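Local coordinates for ATP-dependent 6-phosphofructokinase isozyme 2 (Escherichia coli, PDB 3UMO), which catalyses the ATP-dependent phosphorylation of D-fructose 6-phosphate to fructose 1,6-bisphosphate, the first committing step of glycolysis, at residues 41-46 and 292-297; 84-89 and 115-120; 151-156 and 173-178; 160-165 and 264-269. All coordinates share one frame; numbering follows the deposited sequence.

Contact 1 of 4, residues 41-46 and 292-297; sequences GINVAR and TRLCSH. With K (potassium ion), chain F.
The loop 292-297, which carries one of the potassium ligands of this ribokinase-family enzyme, touches the substrate-binding helix 40-50 through one side chain, L294, which sets a methyl group against N43 and R46. G41, I42 and N43 belong to the substrate-binding residues, and R293 is a potassium ligand. L294 crosses both helix side chains at about a right angle. Its CD1 lies 3.6 Å from N43 O and 3.7 Å from R46 CB, and it also lies 4.0 Å from R46 NH1, approaching the guanidinium obliquely. The polar partners on the helix are tied to each other: R46 NH1 donates to N43 OD1 at 3.0 Å with an N-H...O angle of 153°. The oxygen lies in the guanidinium plane, and the donor stands nearly in line with the amide C=O. A bend at chi3 (73°) folds the arginine back over one helical turn to make this bond, while R46 NE forms a salt bridge with E76. The N43 side chain also packs on D256, the active-site residue by similarity. Replacing N43 with an alanine would probably leave R46 NH1 without this acceptor and the guanidinium less firmly set in its plane. On the loop side, R293 O binds the potassium ion at 2.9 Å, and the backbone oxygens of S250, V252, A286, N289 and G291 complete its shell. Across the contact there is thus only van der Waals packing of a methyl against a carbonyl oxygen, CB and guanidinium; the polar bonding stays within the helix, while the loop's polar link runs to the cation.

Contact 2 of 4, residues 84-89 and 115-120; sequences EAKDWT and EDEFRQ
E117 reaches from the first turn of helix 115-125 to the backbone of A85 and K86, and its OE1 accepts from K86 N at 2.7 Å with an N-H...O angle of 159°. The N-H meets the oxygen from above the carboxylate, 40° out of its plane. Around this bond the carboxylate is packed by carbon: A85 CB lies 3.7 Å from E117 CD, and K86 CG lies 3.3 Å from E117 OE1. E117 is extended beyond CG, which carries the carboxylate to the loop. Waters form the next shell. One donates to OE1 at 2.8 Å and accepts from K86 NZ, so the lysine ammonium is linked to the acid through water; another joins E117 OE2 to D87 N. Two more connect the side-chain amide of Q120 to the backbone N and O of E84. Farther out, N114 OD1 accepts from E117 N at the helix start, and D87 is fixed by a salt bridge to R90 and a bond from A112 N. W88, farther along the loop, meets F35 of the second subunit. The contact joins the start of helix 115-125 to the link, in the ribokinase-like fold, from edge strand 80-84 of the parallel sheet to strand 93-97 of the four-stranded mixed sheet.

Contact 3 of 4, residues 151-156 and 173-178; sequences QLISAA and SAALAI
I153, on helix 146-158, fills the angle between A175 and I178, where helix 169-175 runs out into a turn. This is the close-packed part. The two branches of the isoleucine divide the work: CD1 lies 3.6 Å from A175 CB and equally near A175 CA, while CG2 comes to 3.5 Å from I178 CD1. With CG1 beside the backbone N (chi1 -69°) and CG2 anti to it, one branch is directed to the helix and the other to the turn. I178 leans across I153 at an oblique angle, and its torsions, chi1 -31° and chi2 97°, depart from staggered values, which may reflect either strain or looseness at this partly exposed edge. I181 packs on I153 as well.

The other side is looser. S154 is partly exposed and modelled in two conformers; its CB is 3.8 Å from I178 CG2, while the approach of its OG to the same methyl is doubtful because it belongs to one conformer. I178 itself is only partly buried, and T150 is another of its neighbours.

The turn also bends the backbone: L176 N and A177 N make weak bonds to oxygens three residues back, S173 O and A174 O, as the helix unwinds, and A174 O is taken by T150 OG1. A175 O is different. It is buried by the contact without a partner in the model, and I153 CG2 lies 4.1 Å from it. The contact is thus carried mainly by aliphatic groups, dispersion and exclusion of water joining helix 146-158 to the end of helix 169-175 and the turn after it, and it probably pays some cost in polar satisfaction for closing over a carbonyl at the helix end.

Contact 4 of 4, residues 160-165 and 264-269; sequences GIRCIV and LKLAEN
A leucine methyl sits over the flat face of a guanidinium: L266 CD1 is 3.3 Å from R162 NH2 and 3.6 Å from R162 CZ, displaced toward the rim of the group. The two side chains come from opposite directions, the arginine rising from strand 162-166 and the leucine from the last turn of helix 254-267. A bend at chi3 (77°) turns the arginine so that its plane lies across the leucine. L266 CD2 takes a lesser part, 4.1 Å from R162 NH2. N269 ND2 stands 4.2 Å from the same R162 NH2, approaching obliquely, and E182 offers NH2 a long, weak ion pair. A serine in place of R162 would probably uncover the L266 methyl and leave E182 without its distant counter-charge. N269 has positive phi and closes the helix in a Schellman motif, with N269 N bonded to L266 O at 2.9 Å, which fixes the turn carrying the leucine. I164, two residues along, points to the same helix, whereas I161 and C163 pack on helix 146-158 and V165 on helix 169-175. Helices thus cover both faces of this strand, the three-layer alpha/beta/alpha sandwich of the ribokinase-like fold.

How the contacts relate
Contact 1 is the one at the active site: the L294 side chain is about 8 Å from a bound ATP, and that of N43 about 10 Å from a magnesium ion. Helix 254-267 connects it to contact 4, carrying D256 near its start and L266 near its end; the two contact centres are 17 Å apart. Contacts 3 and 4, with centres 16 Å apart, share the helix-strand-helix run 146-175. A156 O probably accepts from I161 N at 3.2 Å, and A175 CB packs on V165 CG1 at 3.7 Å. Contact 2 touches contact 3 through F118 CZ, 3.7 Å from L152 CD1, their centres 20 Å apart. The centres of contacts 1 and 2 are 25 Å apart.

Contact 1 of 4, residues 41-46 and 292-297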
loop_
_atom_site.group_PDB
_atom_site.type_symbol
_atom_site.label_atom_id
_atom_site.label_comp_id
_atom_site.label_asym_id
_atom_site.label_seq_id
_atom_site.Cartn_x
_atom_site.Cartn_y
_atom_site.Cartn_z
ATOM N N GLY A 41 -25.780 -7.132 -15.534
ATOM C CA GLY A 41 -27.216 -7.181 -15.750
ATOM C C GLY A 41 -27.982 -7.408 -14.463
ATOM O O GLY A 41 -29.062 -6.851 -14.269
ATOM N N ILE A 42 -27.424 -8.220 -13.568
ATOM C CA ILE A 42 -28.068 -8.456 -12.282
ATOM C C ILE A 42 -28.173 -7.158 -11.487
ATOM O O ILE A 42 -29.227 -6.846 -10.927
ATOM C CB ILE A 42 -27.340 -9.554 -11.476
ATOM C CG1 ILE A 42 -27.717 -10.930 -12.030
ATOM C CG2 ILE A 42 -27.710 -9.472 -9.994
ATOM C CD1 ILE A 42 -26.909 -12.072 -11.447
ATOM N N ASN A 43 -27.088 -6.390 -11.458
ATOM C CA ASN A 43 -27.092 -5.128 -10.733
ATOM C C ASN A 43 -27.978 -4.070 -11.381
ATOM O O ASN A 43 -28.580 -3.262 -10.686
ATOM C CB ASN A 43 -25.667 -4.621 -10.505
ATOM C CG ASN A 43 -24.997 -5.313 -9.339
ATOM O OD1 ASN A 43 -25.647 -5.635 -8.346
ATOM N ND2 ASN A 43 -23.695 -5.547 -9.452
ATOM N N VAL A 44 -28.064 -4.085 -12.709
ATOM C CA VAL A 44 -28.995 -3.210 -13.410
ATOM C C VAL A 44 -30.423 -3.511 -12.949
ATOM O O VAL A 44 -31.203 -2.594 -12.664
ATOM C CB VAL A 44 -28.870 -3.361 -14.944
ATOM C CG1 VAL A 44 -30.013 -2.635 -15.658
ATOM C CG2 VAL A 44 -27.536 -2.812 -15.408
ATOM N N ALA A 45 -30.752 -4.799 -12.843
ATOM C CA ALA A 45 -32.084 -5.206 -12.390
ATOM C C ALA A 45 -32.350 -4.775 -10.943
ATOM O O ALA A 45 -33.461 -4.350 -10.598
ATOM C CB ALA A 45 -32.270 -6.711 -12.543
ATOM N N ARG A 46 -31.333 -4.884 -10.095
ATOM C CA ARG A 46 -31.469 -4.460 -8.702
ATOM C C ARG A 46 -31.663 -2.945 -8.596
ATOM O O ARG A 46 -32.502 -2.468 -7.822
ATOM C CB ARG A 46 -30.265 -4.917 -7.877
ATOM C CG ARG A 46 -30.121 -6.435 -7.802
ATOM C CD ARG A 46 -28.826 -6.837 -7.109
ATOM N NE ARG A 46 -28.874 -6.600 -5.669
ATOM C CZ ARG A 46 -27.881 -6.063 -4.968
ATOM N NH1 ARG A 46 -26.761 -5.701 -5.573
ATOM N NH2 ARG A 46 -28.009 -5.887 -3.657
ATOM N N THR A 292 -20.881 -1.479 -1.711
ATOM C CA THR A 292 -21.450 -1.891 -2.988
ATOM C C THR A 292 -22.909 -1.486 -3.197
ATOM O O THR A 292 -23.491 -1.785 -4.235
ATOM C CB THR A 292 -21.348 -3.415 -3.158
ATOM O OG1 THR A 292 -22.063 -4.058 -2.098
ATOM C CG2 THR A 292 -19.894 -3.857 -3.123
ATOM N N ARG A 293 -23.495 -0.811 -2.214
ATOM C CA ARG A 293 -24.887 -0.407 -2.283
ATOM C C ARG A 293 -25.144 0.460 -3.503
ATOM O O ARG A 293 -24.383 1.377 -3.798
ATOM C CB ARG A 293 -25.281 0.347 -1.011
ATOM C CG ARG A 293 -24.998 -0.422 0.266
ATOM C CD ARG A 293 -25.137 0.462 1.493
ATOM N NE ARG A 293 -26.458 1.077 1.579
ATOM C CZ ARG A 293 -26.717 2.197 2.246
ATOM N NH1 ARG A 293 -25.743 2.833 2.886
ATOM N NH2 ARG A 293 -27.950 2.684 2.269
ATOM N N LEU A 294 -26.224 0.155 -4.208
ATOM C CA LEU A 294 -26.584 0.895 -5.404
ATOM C C LEU A 294 -27.360 2.151 -5.048
ATOM O O LEU A 294 -27.464 2.522 -3.883
ATOM C CB LEU A 294 -27.404 0.013 -6.344
ATOM C CG LEU A 294 -26.799 -1.364 -6.614
ATOM C CD1 LEU A 294 -27.776 -2.254 -7.356
ATOM C CD2 LEU A 294 -25.501 -1.226 -7.386
ATOM N N CYS A 295 -27.900 2.803 -6.067
ATOM C CA CYS A 295 -28.673 4.029 -5.886
ATOM C C CYS A 295 -29.961 3.812 -5.085
ATOM O O CYS A 295 -30.619 2.775 -5.218
ATOM C CB CYS A 295 -29.041 4.604 -7.258
ATOM S SG CYS A 295 -30.004 3.453 -8.297
ATOM N N SER A 296 -30.325 4.790 -4.257
ATOM C CA SER A 296 -31.616 4.770 -3.583
ATOM C C SER A 296 -32.581 5.686 -4.329
ATOM O O SER A 296 -32.163 6.661 -4.951
ATOM C CB SER A 296 -31.490 5.232 -2.130
ATOM O OG SER A 296 -31.230 6.623 -2.071
ATOM N N HIS A 297 -33.871 5.377 -4.252
ATOM C CA HIS A 297 -34.888 6.194 -4.914
ATOM C C HIS A 297 -34.845 7.667 -4.507
ATOM O O HIS A 297 -34.889 8.557 -5.361
ATOM C CB HIS A 297 -36.290 5.630 -4.667
ATOM C CG HIS A 297 -37.390 6.489 -5.217
ATOM N ND1 HIS A 297 -37.889 7.581 -4.542
ATOM C CD2 HIS A 297 -38.078 6.418 -6.381
ATOM C CE1 HIS A 297 -38.839 8.148 -5.265
ATOM N NE2 HIS A 297 -38.975 7.460 -6.386
HETATM K K K F . -21.782 2.644 -3.488
#

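Contact 2 of 4, residues 84-89 and 115-120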
loop_
_atom_site.group_PDB
_atom_site.type_symbol
_atom_site.label_atom_id
_atom_site.label_comp_id
_atom_site.label_asym_id
_atom_site.label_seq_id
_atom_site.Cartn_x
_atom_site.Cartn_y
_atom_site.Cartn_z
ATOM N N GLU A 84 -29.560 -23.597 -15.675
ATOM C CA GLU A 84 -28.641 -24.314 -14.802
ATOM C C GLU A 84 -27.368 -24.636 -15.574
ATOM O O GLU A 84 -27.424 -25.207 -16.663
ATOM C CB GLU A 84 -29.289 -25.588 -14.261
ATOM C CG GLU A 84 -28.607 -26.138 -13.024
ATOM C CD GLU A 84 -29.527 -27.015 -12.203
ATOM O OE1 GLU A 84 -30.554 -27.480 -12.747
ATOM O OE2 GLU A 84 -29.226 -27.233 -11.009
ATOM N N ALA A 85 -26.223 -24.245 -15.023
ATOM C CA ALA A 85 -24.948 -24.474 -15.693
ATOM C C ALA A 85 -24.106 -25.493 -14.937
ATOM O O ALA A 85 -24.232 -25.632 -13.719
ATOM C CB ALA A 85 -24.187 -23.166 -15.859
ATOM N N LYS A 86 -23.244 -26.198 -15.666
ATOM C CA LYS A 86 -22.404 -27.236 -15.073
ATOM C C LYS A 86 -21.343 -26.650 -14.146
ATOM O O LYS A 86 -21.108 -27.176 -13.061
ATOM C CB LYS A 86 -21.747 -28.084 -16.165
ATOM C CG LYS A 86 -22.731 -28.873 -17.017
ATOM C CD LYS A 86 -23.120 -30.185 -16.347
ATOM C CE LYS A 86 -24.230 -30.903 -17.110
ATOM N NZ LYS A 86 -25.561 -30.261 -16.902
ATOM N N ASP A 87 -20.707 -25.566 -14.582
ATOM C CA ASP A 87 -19.655 -24.918 -13.804
ATOM C C ASP A 87 -20.281 -24.026 -12.731
ATOM O O ASP A 87 -21.188 -23.240 -13.019
ATOM C CB ASP A 87 -18.751 -24.104 -14.737
ATOM C CG ASP A 87 -17.390 -23.797 -14.127
ATOM O OD1 ASP A 87 -17.031 -24.414 -13.098
ATOM O OD2 ASP A 87 -16.675 -22.943 -14.696
ATOM N N TRP A 88 -19.800 -24.141 -11.496
ATOM C CA TRP A 88 -20.430 -23.439 -10.378
ATOM C C TRP A 88 -20.227 -21.920 -10.425
ATOM O O TRP A 88 -19.170 -21.427 -10.833
ATOM C CB TRP A 88 -19.959 -24.007 -9.026
ATOM C CG TRP A 88 -18.590 -23.540 -8.597
ATOM C CD1 TRP A 88 -18.271 -22.353 -7.986
ATOM C CD2 TRP A 88 -17.360 -24.262 -8.732
ATOM N NE1 TRP A 88 -16.918 -22.293 -7.747
ATOM C CE2 TRP A 88 -16.339 -23.450 -8.191
ATOM C CE3 TRP A 88 -17.026 -25.509 -9.261
ATOM C CZ2 TRP A 88 -15.003 -23.855 -8.167
ATOM C CZ3 TRP A 88 -15.700 -25.908 -9.234
ATOM C CH2 TRP A 88 -14.705 -25.083 -8.692
ATOM N N THR A 89 -21.249 -21.186 -9.993
ATOM C CA THR A 89 -21.221 -19.723 -9.984
ATOM C C THR A 89 -20.021 -19.202 -9.191
ATOM O O THR A 89 -19.846 -19.550 -8.020
ATOM C CB THR A 89 -22.540 -19.152 -9.407
ATOM O OG1 THR A 89 -23.621 -19.492 -10.287
ATOM C CG2 THR A 89 -22.467 -17.629 -9.257
ATOM N N GLU A 115 -21.524 -24.573 -24.943
ATOM C CA GLU A 115 -22.352 -24.142 -26.061
ATOM C C GLU A 115 -23.835 -24.423 -25.828
ATOM O O GLU A 115 -24.681 -23.607 -26.185
ATOM C CB GLU A 115 -21.869 -24.773 -27.365
ATOM C CG GLU A 115 -20.515 -24.247 -27.821
ATOM C CD GLU A 115 -19.969 -24.997 -29.021
ATOM O OE1 GLU A 115 -20.241 -26.210 -29.146
ATOM O OE2 GLU A 115 -19.266 -24.371 -29.840
ATOM N N ASP A 116 -24.144 -25.565 -25.219
ATOM C CA ASP A 116 -25.533 -25.912 -24.922
ATOM C C ASP A 116 -26.163 -24.884 -23.990
ATOM O O ASP A 116 -27.277 -24.415 -24.222
ATOM C CB ASP A 116 -25.622 -27.299 -24.288
ATOM C CG ASP A 116 -27.031 -27.637 -23.826
ATOM O OD1 ASP A 116 -27.995 -27.330 -24.561
ATOM O OD2 ASP A 116 -27.177 -28.210 -22.727
ATOM N N GLU A 117 -25.437 -24.539 -22.932
ATOM C CA GLU A 117 -25.911 -23.570 -21.954
ATOM C C GLU A 117 -26.164 -22.195 -22.574
ATOM O O GLU A 117 -27.152 -21.536 -22.249
ATOM C CB GLU A 117 -24.929 -23.476 -20.780
ATOM C CG GLU A 117 -24.984 -24.694 -19.852
ATOM C CD GLU A 117 -23.695 -24.921 -19.079
ATOM O OE1 GLU A 117 -23.620 -25.929 -18.337
ATOM O OE2 GLU A 117 -22.759 -24.102 -19.211
ATOM N N PHE A 118 -25.282 -21.770 -23.475
ATOM C CA PHE A 118 -25.466 -20.482 -24.132
ATOM C C PHE A 118 -26.717 -20.482 -25.013
ATOM O O PHE A 118 -27.460 -19.500 -25.043
ATOM C CB PHE A 118 -24.235 -20.093 -24.947
ATOM C CG PHE A 118 -24.323 -18.718 -25.544
ATOM C CD1 PHE A 118 -24.811 -18.536 -26.829
ATOM C CD2 PHE A 118 -23.933 -17.604 -24.816
ATOM C CE1 PHE A 118 -24.902 -17.270 -27.383
ATOM C CE2 PHE A 118 -24.019 -16.333 -25.367
ATOM C CZ PHE A 118 -24.502 -16.167 -26.653
ATOM N N ARG A 119 -26.945 -21.581 -25.731
ATOM C CA ARG A 119 -28.152 -21.721 -26.540
ATOM C C ARG A 119 -29.407 -21.705 -25.665
ATOM O O ARG A 119 -30.456 -21.213 -26.082
ATOM C CB ARG A 119 -28.102 -22.990 -27.396
ATOM C CG ARG A 119 -27.255 -22.850 -28.657
ATOM C CD ARG A 119 -27.321 -24.112 -29.515
ATOM N NE ARG A 119 -26.614 -25.220 -28.878
ATOM C CZ ARG A 119 -25.380 -25.600 -29.196
ATOM N NH1 ARG A 119 -24.722 -24.980 -30.169
ATOM N NH2 ARG A 119 -24.818 -26.619 -28.557
ATOM N N GLN A 120 -29.299 -22.247 -24.454
ATOM C CA GLN A 120 -30.411 -22.197 -23.506
ATOM C C GLN A 120 -30.711 -20.769 -23.081
ATOM O O GLN A 120 -31.873 -20.388 -22.907
ATOM C CB GLN A 120 -30.109 -23.038 -22.268
ATOM C CG GLN A 120 -30.207 -24.536 -22.503
ATOM C CD GLN A 120 -29.943 -25.322 -21.244
ATOM O OE1 GLN A 120 -30.646 -25.166 -20.245
ATOM N NE2 GLN A 120 -28.914 -26.163 -21.276
HETATM O O HOH W 1 -28.740 -26.709 -18.399
HETATM O O HOH W 2 -31.306 -25.321 -17.396
HETATM O O HOH W 3 -25.677 -27.848 -18.509
HETATM O O HOH W 4 -20.848 -24.567 -17.280
#

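Contact 3 of 4, residues 151-156 and 173-178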
loop_
_atom_site.group_PDB
_atom_site.type_symbol
_atom_site.label_atom_id
_atom_site.label_comp_id
_atom_site.label_asym_id
_atom_site.label_seq_id
_atom_site.Cartn_x
_atom_site.Cartn_y
_atom_site.Cartn_z
ATOM N N GLN A 151 -24.410 -13.087 -32.575
ATOM C CA GLN A 151 -25.572 -13.847 -33.023
ATOM C C GLN A 151 -26.771 -13.665 -32.104
ATOM O O GLN A 151 -27.906 -13.589 -32.571
ATOM C CB GLN A 151 -25.231 -15.335 -33.142
ATOM C CG GLN A 151 -24.351 -15.669 -34.338
ATOM C CD GLN A 151 -23.729 -17.049 -34.240
ATOM O OE1 GLN A 151 -24.211 -17.912 -33.501
ATOM N NE2 GLN A 151 -22.646 -17.263 -34.980
ATOM N N LEU A 152 -26.519 -13.594 -30.801
ATOM C CA LEU A 152 -27.615 -13.474 -29.842
ATOM C C LEU A 152 -28.309 -12.131 -30.017
ATOM O O LEU A 152 -29.538 -12.051 -30.072
ATOM C CB LEU A 152 -27.110 -13.637 -28.405
ATOM C CG LEU A 152 -28.168 -13.589 -27.298
ATOM C CD1 LEU A 152 -27.849 -14.600 -26.209
ATOM C CD2 LEU A 152 -28.269 -12.195 -26.699
ATOM N N ILE A 153 -27.509 -11.078 -30.116
ATOM C CA ILE A 153 -28.039 -9.731 -30.254
ATOM C C ILE A 153 -28.760 -9.552 -31.586
ATOM O O ILE A 153 -29.831 -8.940 -31.639
ATOM C CB ILE A 153 -26.936 -8.679 -30.040
ATOM C CG1 ILE A 153 -26.521 -8.684 -28.569
ATOM C CG2 ILE A 153 -27.415 -7.299 -30.451
ATOM C CD1 ILE A 153 -25.160 -8.099 -28.323
ATOM N N SER A 154 -28.195 -10.110 -32.655
ATOM C CA SER A 154 -28.839 -10.043 -33.959
ATOM C C SER A 154 -30.181 -10.763 -33.917
ATOM O O SER A 154 -31.167 -10.281 -34.471
ATOM C CB SER A 154 -27.952 -10.661 -35.042
ATOM O OG SER A 154 -28.554 -10.522 -36.318
ATOM N N ALA A 155 -30.205 -11.914 -33.252
ATOM C CA ALA A 155 -31.419 -12.719 -33.122
ATOM C C ALA A 155 -32.502 -11.953 -32.374
ATOM O O ALA A 155 -33.668 -11.955 -32.771
ATOM C CB ALA A 155 -31.110 -14.023 -32.406
ATOM N N ALA A 156 -32.106 -11.300 -31.285
ATOM C CA ALA A 156 -33.046 -10.549 -30.462
ATOM C C ALA A 156 -33.645 -9.369 -31.222
ATOM O O ALA A 156 -34.858 -9.141 -31.179
ATOM C CB ALA A 156 -32.372 -10.081 -29.171
ATOM N N SER A 173 -17.208 -4.496 -28.723
ATOM C CA SER A 173 -17.110 -4.364 -30.171
ATOM C C SER A 173 -17.995 -5.395 -30.871
ATOM O O SER A 173 -18.638 -5.096 -31.875
ATOM C CB SER A 173 -15.659 -4.518 -30.633
ATOM O OG SER A 173 -14.826 -3.547 -30.023
ATOM N N ALA A 174 -18.023 -6.608 -30.329
ATOM C CA ALA A 174 -18.796 -7.693 -30.928
ATOM C C ALA A 174 -20.289 -7.428 -30.782
ATOM O O ALA A 174 -21.083 -7.782 -31.649
ATOM C CB ALA A 174 -18.429 -9.024 -30.288
ATOM N N ALA A 175 -20.659 -6.799 -29.673
ATOM C CA ALA A 175 -22.058 -6.508 -29.387
ATOM C C ALA A 175 -22.582 -5.409 -30.301
ATOM O O ALA A 175 -23.781 -5.320 -30.556
ATOM C CB ALA A 175 -22.227 -6.113 -27.921
ATOM N N LEU A 176 -21.672 -4.570 -30.785
ATOM C CA LEU A 176 -22.022 -3.440 -31.643
ATOM C C LEU A 176 -21.756 -3.736 -33.115
ATOM O O LEU A 176 -21.940 -2.870 -33.974
ATOM C CB LEU A 176 -21.226 -2.201 -31.233
ATOM C CG LEU A 176 -21.767 -1.320 -30.109
ATOM C CD1 LEU A 176 -20.618 -0.755 -29.302
ATOM C CD2 LEU A 176 -22.608 -0.189 -30.686
ATOM N N ALA A 177 -21.308 -4.952 -33.404
ATOM C CA ALA A 177 -20.957 -5.319 -34.772
ATOM C C ALA A 177 -22.181 -5.331 -35.688
ATOM O O ALA A 177 -22.084 -5.032 -36.880
ATOM C CB ALA A 177 -20.250 -6.668 -34.798
ATOM N N ILE A 178 -23.333 -5.665 -35.116
ATOM C CA ILE A 178 -24.566 -5.807 -35.884
ATOM C C ILE A 178 -25.211 -4.459 -36.165
ATOM O O ILE A 178 -25.883 -4.289 -37.180
ATOM C CB ILE A 178 -25.605 -6.670 -35.143
ATOM C CG1 ILE A 178 -24.920 -7.722 -34.274
ATOM C CG2 ILE A 178 -26.573 -7.308 -36.132
ATOM C CD1 ILE A 178 -24.770 -7.332 -32.818
#

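Contact 4 of 4, residues 160-165 and 264-269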
loop_
_atom_site.group_PDB
_atom_site.type_symbol
_atom_site.label_atom_id
_atom_site.label_comp_id
_atom_site.label_asym_id
_atom_site.label_seq_id
_atom_site.Cartn_x
_atom_site.Cartn_y
_atom_site.Cartn_z
ATOM N N GLY A 160 -37.827 -7.491 -32.739
ATOM C CA GLY A 160 -38.325 -6.310 -32.062
ATOM C C GLY A 160 -37.890 -6.126 -30.625
ATOM O O GLY A 160 -38.427 -5.263 -29.934
ATOM N N ILE A 161 -36.927 -6.918 -30.166
ATOM C CA ILE A 161 -36.374 -6.702 -28.829
ATOM C C ILE A 161 -35.381 -5.546 -28.872
ATOM O O ILE A 161 -34.451 -5.548 -29.684
ATOM C CB ILE A 161 -35.686 -7.959 -28.276
ATOM C CG1 ILE A 161 -36.693 -9.108 -28.176
ATOM C CG2 ILE A 161 -35.066 -7.665 -26.908
ATOM C CD1 ILE A 161 -36.066 -10.450 -27.880
ATOM N N ARG A 162 -35.594 -4.551 -28.014
ATOM C CA ARG A 162 -34.751 -3.362 -28.000
ATOM C C ARG A 162 -33.549 -3.601 -27.087
ATOM O O ARG A 162 -33.710 -3.831 -25.891
ATOM C CB ARG A 162 -35.559 -2.139 -27.559
ATOM C CG ARG A 162 -36.755 -1.835 -28.473
ATOM C CD ARG A 162 -37.692 -0.801 -27.851
ATOM N NE ARG A 162 -37.171 0.560 -27.944
ATOM C CZ ARG A 162 -37.675 1.602 -27.289
ATOM N NH1 ARG A 162 -38.713 1.442 -26.477
ATOM N NH2 ARG A 162 -37.136 2.805 -27.439
ATOM N N CYS A 163 -32.346 -3.558 -27.654
ATOM C CA CYS A 163 -31.152 -3.946 -26.906
ATOM C C CYS A 163 -30.314 -2.778 -26.394
ATOM O O CYS A 163 -30.018 -1.830 -27.127
ATOM C CB CYS A 163 -30.285 -4.885 -27.749
ATOM S SG CYS A 163 -31.094 -6.458 -28.126
ATOM N N ILE A 164 -29.941 -2.866 -25.120
ATOM C CA ILE A 164 -29.048 -1.908 -24.489
ATOM C C ILE A 164 -27.800 -2.676 -24.081
ATOM O O ILE A 164 -27.893 -3.781 -23.542
ATOM C CB ILE A 164 -29.721 -1.277 -23.254
ATOM C CG1 ILE A 164 -30.933 -0.446 -23.694
ATOM C CG2 ILE A 164 -28.733 -0.430 -22.458
ATOM C CD1 ILE A 164 -31.752 0.109 -22.534
ATOM N N VAL A 165 -26.630 -2.111 -24.362
ATOM C CA VAL A 165 -25.380 -2.828 -24.120
ATOM C C VAL A 165 -24.441 -2.054 -23.202
ATOM O O VAL A 165 -24.208 -0.864 -23.400
ATOM C CB VAL A 165 -24.648 -3.134 -25.447
ATOM C CG1 VAL A 165 -23.315 -3.835 -25.182
ATOM C CG2 VAL A 165 -25.528 -3.978 -26.373
ATOM N N LEU A 264 -34.987 2.611 -17.612
ATOM C CA LEU A 264 -36.344 2.996 -17.230
ATOM C C LEU A 264 -36.837 4.184 -18.043
ATOM O O LEU A 264 -37.986 4.207 -18.484
ATOM C CB LEU A 264 -36.409 3.321 -15.738
ATOM C CG LEU A 264 -36.477 2.102 -14.824
ATOM C CD1 LEU A 264 -36.237 2.516 -13.373
ATOM C CD2 LEU A 264 -37.828 1.411 -14.972
ATOM N N LYS A 265 -35.969 5.171 -18.242
ATOM C CA LYS A 265 -36.330 6.330 -19.060
ATOM C C LYS A 265 -36.569 5.921 -20.503
ATOM O O LYS A 265 -37.467 6.449 -21.169
ATOM C CB LYS A 265 -35.256 7.419 -18.993
ATOM C CG LYS A 265 -35.284 8.250 -17.713
ATOM C CD LYS A 265 -36.669 8.851 -17.475
ATOM C CE LYS A 265 -36.671 9.812 -16.294
ATOM N NZ LYS A 265 -38.044 10.326 -16.010
ATOM N N LEU A 266 -35.767 4.978 -20.988
ATOM C CA LEU A 266 -35.906 4.501 -22.362
ATOM C C LEU A 266 -37.259 3.810 -22.532
ATOM O O LEU A 266 -37.941 3.984 -23.550
ATOM C CB LEU A 266 -34.754 3.558 -22.714
ATOM C CG LEU A 266 -34.323 3.451 -24.182
ATOM C CD1 LEU A 266 -35.039 2.315 -24.880
ATOM C CD2 LEU A 266 -34.565 4.761 -24.921
ATOM N N ALA A 267 -37.659 3.046 -21.517
ATOM C CA ALA A 267 -38.944 2.350 -21.539
ATOM C C ALA A 267 -40.119 3.323 -21.523
ATOM O O ALA A 267 -41.213 2.994 -21.985
ATOM C CB ALA A 267 -39.045 1.380 -20.379
ATOM N N GLU A 268 -39.889 4.517 -20.989
ATOM C CA GLU A 268 -40.926 5.545 -20.925
ATOM C C GLU A 268 -40.869 6.423 -22.165
ATOM O O GLU A 268 -41.595 7.413 -22.272
ATOM C CB GLU A 268 -40.753 6.404 -19.668
ATOM C CG GLU A 268 -40.978 5.657 -18.359
ATOM C CD GLU A 268 -40.417 6.395 -17.154
ATOM O OE1 GLU A 268 -40.301 5.771 -16.075
ATOM O OE2 GLU A 268 -40.092 7.595 -17.285
ATOM N N ASN A 269 -39.996 6.043 -23.096
ATOM C CA ASN A 269 -39.737 6.810 -24.314
ATOM C C ASN A 269 -39.375 8.274 -24.046
ATOM O O ASN A 269 -39.835 9.179 -24.740
ATOM C CB ASN A 269 -40.914 6.710 -25.287
ATOM C CG ASN A 269 -40.488 6.890 -26.730
ATOM O OD1 ASN A 269 -40.579 7.986 -27.285
ATOM N ND2 ASN A 269 -40.005 5.813 -27.342
#